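Local coordinates for MdbA protein (Corynebacterium matruchotii ATCC 14266, PDB 6BO0), which probably catalyses the formation of disulfide bonds in exported proteins, as a thiol-disulfide oxidoreductase of the DsbA family with a thioredoxin fold, at residues Glu6-Ala10 with Met135-Leu139; Lys37-Val41 with Asp69-Lys73; Ser90-Thr95 with Tyr154-Lys159. One frame throughout, in Å; residues are numbered along the deposited sequence. Where two conformers were deposited one is given.

Contact 1 (Glu6-Ala10 with Met135-Leu139)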
loop_
_atom_site.group_PDB
_atom_site.type_symbol
_atom_site.label_atom_id
_atom_site.label_comp_id
_atom_site.label_asym_id
_atom_site.label_seq_id
_atom_site.Cartn_x
_atom_site.Cartn_y
_atom_site.Cartn_z
ATOM N N GLU A 6 18.720 -7.603 -4.575
ATOM C CA GLU A 6 17.391 -7.935 -4.072
ATOM C C GLU A 6 17.394 -8.992 -2.993
ATOM O O GLU A 6 16.518 -8.966 -2.126
ATOM C CB GLU A 6 16.469 -8.354 -5.205
ATOM C CG GLU A 6 16.102 -7.184 -6.090
ATOM C CD GLU A 6 15.228 -7.576 -7.260
ATOM O OE1 GLU A 6 15.114 -6.759 -8.187
ATOM O OE2 GLU A 6 14.666 -8.696 -7.253
ATOM N N GLU A 7 18.362 -9.917 -3.020
ATOM C CA GLU A 7 18.442 -10.917 -1.957
ATOM C C GLU A 7 18.526 -10.240 -0.591
ATOM O O GLU A 7 17.914 -10.726 0.386
ATOM C CB GLU A 7 19.615 -11.871 -2.179
ATOM C CG GLU A 7 19.349 -12.924 -3.251
ATOM C CD GLU A 7 18.136 -13.798 -2.956
ATOM O OE1 GLU A 7 17.885 -14.101 -1.770
ATOM O OE2 GLU A 7 17.427 -14.192 -3.907
ATOM N N LYS A 8 19.245 -9.107 -0.543
ATOM C CA LYS A 8 19.445 -8.381 0.727
ATOM C C LYS A 8 18.231 -7.618 1.267
ATOM O O LYS A 8 18.278 -7.135 2.437
ATOM C CB LYS A 8 20.664 -7.447 0.645
ATOM C CG LYS A 8 21.985 -8.109 1.035
ATOM C CD LYS A 8 22.359 -9.298 0.155
ATOM C CE LYS A 8 21.974 -10.642 0.766
ATOM N NZ LYS A 8 22.531 -11.793 0.007
ATOM N N PHE A 9 17.164 -7.516 0.470
ATOM C CA PHE A 9 15.942 -6.893 0.857
ATOM C C PHE A 9 15.406 -7.583 2.071
ATOM O O PHE A 9 14.709 -6.952 2.816
ATOM C CB PHE A 9 14.900 -6.983 -0.296
ATOM C CG PHE A 9 15.106 -5.983 -1.419
ATOM C CD1 PHE A 9 16.234 -5.152 -1.444
ATOM C CD2 PHE A 9 14.183 -5.885 -2.441
ATOM C CE1 PHE A 9 16.429 -4.242 -2.476
ATOM C CE2 PHE A 9 14.385 -4.988 -3.487
ATOM C CZ PHE A 9 15.492 -4.155 -3.498
ATOM N N ALA A 10 15.693 -8.885 2.268
ATOM C CA ALA A 10 15.126 -9.600 3.418
ATOM C C ALA A 10 15.618 -9.017 4.754
ATOM O O ALA A 10 14.933 -9.103 5.769
ATOM C CB ALA A 10 15.454 -11.088 3.328
ATOM N N MET A 135 10.424 -10.927 -5.484
ATOM C CA MET A 135 10.649 -10.022 -4.345
ATOM C C MET A 135 9.750 -10.387 -3.147
ATOM O O MET A 135 10.172 -10.379 -1.994
ATOM C CB MET A 135 10.432 -8.563 -4.794
ATOM C CG MET A 135 11.437 -8.104 -5.844
ATOM S SD MET A 135 10.877 -6.637 -6.719
ATOM C CE MET A 135 11.963 -5.406 -6.076
ATOM N N ALA A 136 8.509 -10.726 -3.467
ATOM C CA ALA A 136 7.563 -11.153 -2.444
ATOM C C ALA A 136 8.056 -12.406 -1.736
ATOM O O ALA A 136 7.947 -12.525 -0.502
ATOM C CB ALA A 136 6.172 -11.370 -3.053
ATOM N N LYS A 137 8.613 -13.353 -2.504
ATOM C CA LYS A 137 9.164 -14.567 -1.903
ATOM C C LYS A 137 10.295 -14.226 -0.925
ATOM O O LYS A 137 10.336 -14.750 0.193
ATOM C CB LYS A 137 9.651 -15.516 -2.981
ATOM C CG LYS A 137 10.153 -16.856 -2.444
ATOM C CD LYS A 137 10.533 -17.804 -3.562
ATOM C CE LYS A 137 11.007 -19.144 -3.013
ATOM N NZ LYS A 137 9.926 -19.874 -2.306
ATOM N N ILE A 138 11.192 -13.342 -1.339
ATOM C CA ILE A 138 12.304 -12.932 -0.497
ATOM C C ILE A 138 11.787 -12.305 0.820
ATOM O O ILE A 138 12.383 -12.499 1.890
ATOM C CB ILE A 138 13.237 -11.971 -1.276
ATOM C CG1 ILE A 138 13.983 -12.733 -2.400
ATOM C CG2 ILE A 138 14.258 -11.315 -0.351
ATOM C CD1 ILE A 138 14.601 -11.848 -3.468
ATOM N N LEU A 139 10.668 -11.577 0.738
ATOM C CA LEU A 139 10.072 -10.919 1.907
ATOM C C LEU A 139 9.100 -11.803 2.680
ATOM O O LEU A 139 8.415 -11.318 3.564
ATOM C CB LEU A 139 9.424 -9.604 1.508
ATOM C CG LEU A 139 10.435 -8.573 1.006
ATOM C CD1 LEU A 139 9.687 -7.249 0.797
ATOM C CD2 LEU A 139 11.622 -8.365 1.917
#
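I138 pushes its branched side chain into the N-terminal segment as a knob into a hole, lying among E6, E7, F9 and A10. Its chi1 of -69° sets CG1 beside the backbone N and CG2 anti to it, directing CD1 to E6 and E7 and CG2 to E6 and A10. I138 CD1 and I138 CG2 both lie against E6 O, each at 3.7 Å, and I138 CG2 is also 3.9 Å from A10 CB. The E7 side chain starts away from segment 135-139 and bends at chi2; in one of its two conformers the carboxylate comes back across I138 at about a right angle, with E7 OE2 3.7 Å from I138 CD1. M135 works at the other end of the contact. Its thioether bends at chi3 (109°) and brings M135 CE to the edge of the F9 ring, near the ring plane, 3.6 Å from F9 CE2. One face of that ring is covered by E6 CA, and Y13 packs edge-to-face with it. M135 CG also lies 3.6 Å from E6 OE2; the charge of E6 is met by a salt bridge to K127. L139, just past the end of its helix, completes the packing with one methyl, L139 CD2 lying 3.5 Å from F9 O. No hydrogen bond spans the two segments. The short helices 3-7 and 9-12 are thus laid by van der Waals contact against the C-terminal end of helix 129-138, and helix 106-118 backs the same patch, its M115 touching both F9 and M135 and its F112 touching L139.

Contact 2 (Lys37-Val41 with Asp69-Lys73); sequences KAKTV and DGKVK
A38 and K39 meet the start of strand 72-78 at close range, and the two strands run parallel from there. Three backbone bonds join them: K39 N to K71 O at 3.1 Å, K73 N to K39 O at 2.8 Å and V41 N to K73 O at 2.9 Å. The first is the most bent, at 154° about the hydrogen, whereas the last is nearly straight at 168°. K39 thus uses both its N-H and its carbonyl toward the same segment. G70 closes helix 51-68 with a Schellman motif, its positive phi (86°) turning the chain toward the strand, and the A38 methyl fits against this turn, with A38 CB 3.5 Å from G70 O. On the buried face V41 and V72 touch through one methyl each, V41 CG2 to V72 CG1 being 3.8 Å; both methyls stand anti to their own carbonyl carbons, beside the backbone N. L66 and I67 of helix 51-68 pack on V72, and V182 and W195 on V41. The loose side is the exposed K71 end, where K71 NZ hydrogen-bonds K200 O in one of two conformers, together with the lysine chain ends. The pairing therefore rests on main-chain hydrogen bonds and a small apolar patch, as expected for the parallel strands of a thioredoxin-fold beta-alpha-beta crossover, while K39 and K73 turn their chain ends away from the partner strand.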
loop_
_atom_site.group_PDB
_atom_site.type_symbol
_atom_site.label_atom_id
_atom_site.label_comp_id
_atom_site.label_asym_id
_atom_site.label_seq_id
_atom_site.Cartn_x
_atom_site.Cartn_y
_atom_site.Cartn_z
ATOM N N LYS A 37 -12.641 2.940 19.466
ATOM C CA LYS A 37 -13.148 4.142 18.826
ATOM C C LYS A 37 -12.132 4.694 17.834
ATOM O O LYS A 37 -11.896 5.907 17.792
ATOM C CB LYS A 37 -13.473 5.227 19.872
ATOM C CG LYS A 37 -14.503 4.844 20.924
ATOM C CD LYS A 37 -14.693 5.967 21.940
ATOM C CE LYS A 37 -15.432 7.177 21.367
ATOM N NZ LYS A 37 -16.914 7.009 21.380
ATOM N N ALA A 38 -11.512 3.822 17.045
ATOM C CA ALA A 38 -10.413 4.272 16.200
ATOM C C ALA A 38 -10.892 5.232 15.124
ATOM O O ALA A 38 -12.001 5.112 14.599
ATOM C CB ALA A 38 -9.701 3.089 15.574
ATOM N N LYS A 39 -10.051 6.213 14.819
ATOM C CA LYS A 39 -10.262 7.093 13.680
ATOM C C LYS A 39 -9.979 6.348 12.372
ATOM O O LYS A 39 -9.029 5.592 12.282
ATOM C CB LYS A 39 -9.336 8.288 13.796
ATOM C CG LYS A 39 -9.746 9.242 14.910
ATOM C CD LYS A 39 -8.768 10.387 14.991
ATOM C CE LYS A 39 -9.321 11.571 15.745
ATOM N NZ LYS A 39 -9.551 11.287 17.175
ATOM N N THR A 40 -10.790 6.617 11.368
ATOM C CA THR A 40 -10.570 6.056 10.031
ATOM C C THR A 40 -9.664 6.994 9.249
ATOM O O THR A 40 -9.988 8.154 9.077
ATOM C CB THR A 40 -11.907 5.848 9.305
ATOM O OG1 THR A 40 -12.693 4.902 10.045
ATOM C CG2 THR A 40 -11.707 5.311 7.898
ATOM N N VAL A 41 -8.549 6.461 8.749
ATOM C CA VAL A 41 -7.585 7.255 8.003
ATOM C C VAL A 41 -7.516 6.642 6.601
ATOM O O VAL A 41 -7.040 5.526 6.422
ATOM C CB VAL A 41 -6.204 7.285 8.670
ATOM C CG1 VAL A 41 -5.250 8.155 7.865
ATOM C CG2 VAL A 41 -6.318 7.777 10.109
ATOM N N ASP A 69 -1.549 0.399 18.233
ATOM C CA ASP A 69 -2.125 0.809 19.502
ATOM C C ASP A 69 -3.646 0.966 19.480
ATOM O O ASP A 69 -4.236 1.215 20.527
ATOM C CB ASP A 69 -1.446 2.082 19.962
ATOM C CG ASP A 69 0.021 1.864 20.317
ATOM O OD1 ASP A 69 0.537 0.701 20.255
ATOM O OD2 ASP A 69 0.673 2.863 20.644
ATOM N N GLY A 70 -4.283 0.846 18.325
ATOM C CA GLY A 70 -5.723 0.903 18.240
ATOM C C GLY A 70 -6.256 2.314 18.119
ATOM O O GLY A 70 -7.475 2.527 18.204
ATOM N N LYS A 71 -5.385 3.255 17.744
ATOM C CA LYS A 71 -5.812 4.656 17.592
ATOM C C LYS A 71 -6.436 4.952 16.232
ATOM O O LYS A 71 -7.273 5.853 16.124
ATOM C CB LYS A 71 -4.642 5.630 17.823
ATOM C CG LYS A 71 -3.948 5.514 19.166
ATOM C CD LYS A 71 -4.828 5.928 20.333
ATOM C CE LYS A 71 -4.929 7.436 20.466
ATOM N NZ LYS A 71 -5.677 7.859 21.694
ATOM N N VAL A 72 -6.045 4.190 15.212
ATOM C CA VAL A 72 -6.518 4.394 13.864
ATOM C C VAL A 72 -6.751 3.054 13.176
ATOM O O VAL A 72 -6.118 2.034 13.507
ATOM C CB VAL A 72 -5.511 5.194 12.979
ATOM C CG1 VAL A 72 -5.278 6.585 13.548
ATOM C CG2 VAL A 72 -4.184 4.468 12.798
ATOM N N LYS A 73 -7.694 3.103 12.235
ATOM C CA LYS A 73 -7.904 2.074 11.230
ATOM C C LYS A 73 -7.461 2.748 9.937
ATOM O O LYS A 73 -8.050 3.750 9.524
ATOM C CB LYS A 73 -9.394 1.712 11.142
ATOM C CG LYS A 73 -9.780 0.829 9.964
ATOM C CD LYS A 73 -11.273 0.586 9.876
ATOM C CE LYS A 73 -11.696 -0.542 10.791
ATOM N NZ LYS A 73 -13.163 -0.790 10.707
#

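Contact 3 (Ser90-Thr95 with Tyr154-Lys159); sequences SNKAGT and YSDEFK
S90 brings its carbonyl near the F158 ring, while its hydroxyl bonds D46 and S48, tying this part of the helix to the chain beside C49, which is modified to S-hydroxycysteine. N91 follows, its amide almost perpendicular to the ring (87° between planes) and N91 OD1 at the ring edge, in plane, 3.8 Å from F158 CE2. N80 donates to the same OD1, and D83 takes up the ND2. G94 then offers its backbone to one face of the ring: G94 CA lies 4.0 Å from the F158 centroid, a CH-pi contact. T95 N stands over the same face. T95 OG1 bonds N91 O at 2.8 Å, approaching from the face opposite the T95 N-H, and lies 3.4 Å from F158 CB. T95 CG2 reaches S155 OG at 3.6 Å. Segments 90-95 and 155-159 cross at 107° with no direct hydrogen bond between them, although further along E157 bonds Y98 and K102. A water lies within bonding distance of N91 OD1 (3.1 Å) and S155 O (3.0 Å), with a weak, longer contact to T95 OG1; it cannot donate to all three together. F158 thus lies with one ring face on the G94 backbone, a closeness that leaves no room for a CB there, and the polar groups around it are satisfied within helix 89-103, by loop residues or through water.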
loop_
_atom_site.group_PDB
_atom_site.type_symbol
_atom_site.label_atom_id
_atom_site.label_comp_id
_atom_site.label_asym_id
_atom_site.label_seq_id
_atom_site.Cartn_x
_atom_site.Cartn_y
_atom_site.Cartn_z
ATOM N N SER A 90 2.453 1.095 -12.003
ATOM C CA SER A 90 1.485 1.309 -10.930
ATOM C C SER A 90 0.532 0.129 -10.789
ATOM O O SER A 90 0.166 -0.281 -9.673
ATOM C CB SER A 90 0.701 2.596 -11.133
ATOM O OG SER A 90 1.576 3.717 -11.197
ATOM N N ASN A 91 0.128 -0.429 -11.937
ATOM C CA ASN A 91 -0.718 -1.610 -11.942
ATOM C C ASN A 91 0.017 -2.863 -11.490
ATOM O O ASN A 91 -0.543 -3.666 -10.729
ATOM C CB ASN A 91 -1.296 -1.834 -13.335
ATOM C CG ASN A 91 -2.552 -1.011 -13.551
ATOM O OD1 ASN A 91 -3.604 -1.328 -12.992
ATOM N ND2 ASN A 91 -2.450 0.057 -14.332
ATOM N N LYS A 92 1.234 -3.071 -11.960
ATOM C CA LYS A 92 1.959 -4.296 -11.585
ATOM C C LYS A 92 2.299 -4.297 -10.095
ATOM O O LYS A 92 2.045 -5.274 -9.383
ATOM C CB LYS A 92 3.191 -4.473 -12.456
ATOM C CG LYS A 92 2.872 -4.701 -13.947
ATOM C CD LYS A 92 4.077 -4.494 -14.843
ATOM C CE LYS A 92 3.680 -4.365 -16.291
ATOM N NZ LYS A 92 4.865 -4.116 -17.148
ATOM N N ALA A 93 2.886 -3.216 -9.634
ATOM C CA ALA A 93 3.207 -3.084 -8.216
ATOM C C ALA A 93 1.949 -3.125 -7.363
ATOM O O ALA A 93 1.925 -3.793 -6.328
ATOM C CB ALA A 93 3.992 -1.808 -7.968
ATOM N N GLY A 94 0.905 -2.410 -7.799
ATOM C CA GLY A 94 -0.319 -2.416 -7.047
ATOM C C GLY A 94 -0.957 -3.789 -6.979
ATOM O O GLY A 94 -1.430 -4.215 -5.921
ATOM N N THR A 95 -0.960 -4.514 -8.102
ATOM C CA THR A 95 -1.500 -5.876 -8.104
ATOM C C THR A 95 -0.724 -6.774 -7.163
ATOM O O THR A 95 -1.289 -7.583 -6.429
ATOM C CB THR A 95 -1.494 -6.436 -9.542
ATOM O OG1 THR A 95 -2.420 -5.706 -10.338
ATOM C CG2 THR A 95 -1.916 -7.886 -9.571
ATOM N N TYR A 154 -4.921 -11.538 -9.653
ATOM C CA TYR A 154 -5.750 -10.422 -9.233
ATOM C C TYR A 154 -5.565 -9.168 -10.075
ATOM O O TYR A 154 -6.016 -8.080 -9.655
ATOM C CB TYR A 154 -5.523 -10.105 -7.756
ATOM C CG TYR A 154 -5.935 -11.216 -6.810
ATOM C CD1 TYR A 154 -7.176 -11.844 -6.887
ATOM C CD2 TYR A 154 -5.090 -11.593 -5.799
ATOM C CE1 TYR A 154 -7.526 -12.832 -5.964
ATOM C CE2 TYR A 154 -5.427 -12.540 -4.874
ATOM C CZ TYR A 154 -6.634 -13.175 -4.965
ATOM O OH TYR A 154 -6.945 -14.122 -4.022
ATOM N N SER A 155 -4.948 -9.253 -11.248
ATOM C CA SER A 155 -4.772 -8.054 -12.059
ATOM C C SER A 155 -6.052 -7.340 -12.391
ATOM O O SER A 155 -6.148 -6.117 -12.288
ATOM C CB SER A 155 -4.009 -8.390 -13.329
ATOM O OG SER A 155 -2.670 -8.761 -13.010
ATOM N N ASP A 156 -7.070 -8.083 -12.780
ATOM C CA ASP A 156 -8.321 -7.451 -13.141
ATOM C C ASP A 156 -9.065 -6.930 -11.911
ATOM O O ASP A 156 -9.652 -5.845 -11.947
ATOM C CB ASP A 156 -9.153 -8.421 -13.963
ATOM C CG ASP A 156 -8.572 -8.644 -15.377
ATOM O OD1 ASP A 156 -7.663 -7.887 -15.809
ATOM O OD2 ASP A 156 -9.035 -9.571 -16.062
ATOM N N GLU A 157 -9.034 -7.685 -10.819
ATOM C CA GLU A 157 -9.621 -7.230 -9.567
ATOM C C GLU A 157 -8.968 -5.917 -9.129
ATOM O O GLU A 157 -9.642 -4.972 -8.705
ATOM C CB GLU A 157 -9.436 -8.313 -8.541
ATOM C CG GLU A 157 -10.140 -8.103 -7.218
ATOM C CD GLU A 157 -10.270 -9.406 -6.437
ATOM O OE1 GLU A 157 -10.782 -10.397 -6.993
ATOM O OE2 GLU A 157 -9.898 -9.457 -5.268
ATOM N N PHE A 158 -7.647 -5.839 -9.269
ATOM C CA PHE A 158 -6.927 -4.642 -8.895
ATOM C C PHE A 158 -7.304 -3.452 -9.777
ATOM O O PHE A 158 -7.404 -2.331 -9.300
ATOM C CB PHE A 158 -5.408 -4.862 -8.912
ATOM C CG PHE A 158 -4.677 -3.587 -8.566
ATOM C CD1 PHE A 158 -4.622 -3.150 -7.244
ATOM C CD2 PHE A 158 -4.192 -2.757 -9.557
ATOM C CE1 PHE A 158 -4.065 -1.921 -6.932
ATOM C CE2 PHE A 158 -3.639 -1.522 -9.245
ATOM C CZ PHE A 158 -3.585 -1.108 -7.930
ATOM N N LYS A 159 -7.515 -3.675 -11.074
ATOM C CA LYS A 159 -7.960 -2.570 -11.937
ATOM C C LYS A 159 -9.223 -1.920 -11.365
ATOM O O LYS A 159 -9.358 -0.679 -11.347
ATOM C CB LYS A 159 -8.207 -3.043 -13.372
ATOM C CG LYS A 159 -6.946 -3.366 -14.167
ATOM C CD LYS A 159 -7.289 -3.785 -15.592
ATOM C CE LYS A 159 -6.262 -4.747 -16.177
ATOM N NZ LYS A 159 -6.506 -4.969 -17.628
HETATM O O HOH W 1 -3.820 -4.395 -13.073
#

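In the fold
Contact 3 is the buried one, its centre about 12 Å from that of the chain, whereas contacts 1 and 2 each lie about 17 Å out and are partly buried. Contact 2 belongs to the thioredoxin sheet and is held by main-chain hydrogen bonds; contacts 1 and 3 join helices and have none across them. They differ in turn: contact 1 lays the N-terminal helices on helix 129-138 with aliphatic, thioether and aromatic groups edged by glutamates, contact 3 crosses helices 89-103 and 155-172 around a phenylalanine and a bridging water. Contacts 2 and 3 lie on opposite sides of the chain's centre, linked in sequence where strand 72-78 is followed by helix 89-103.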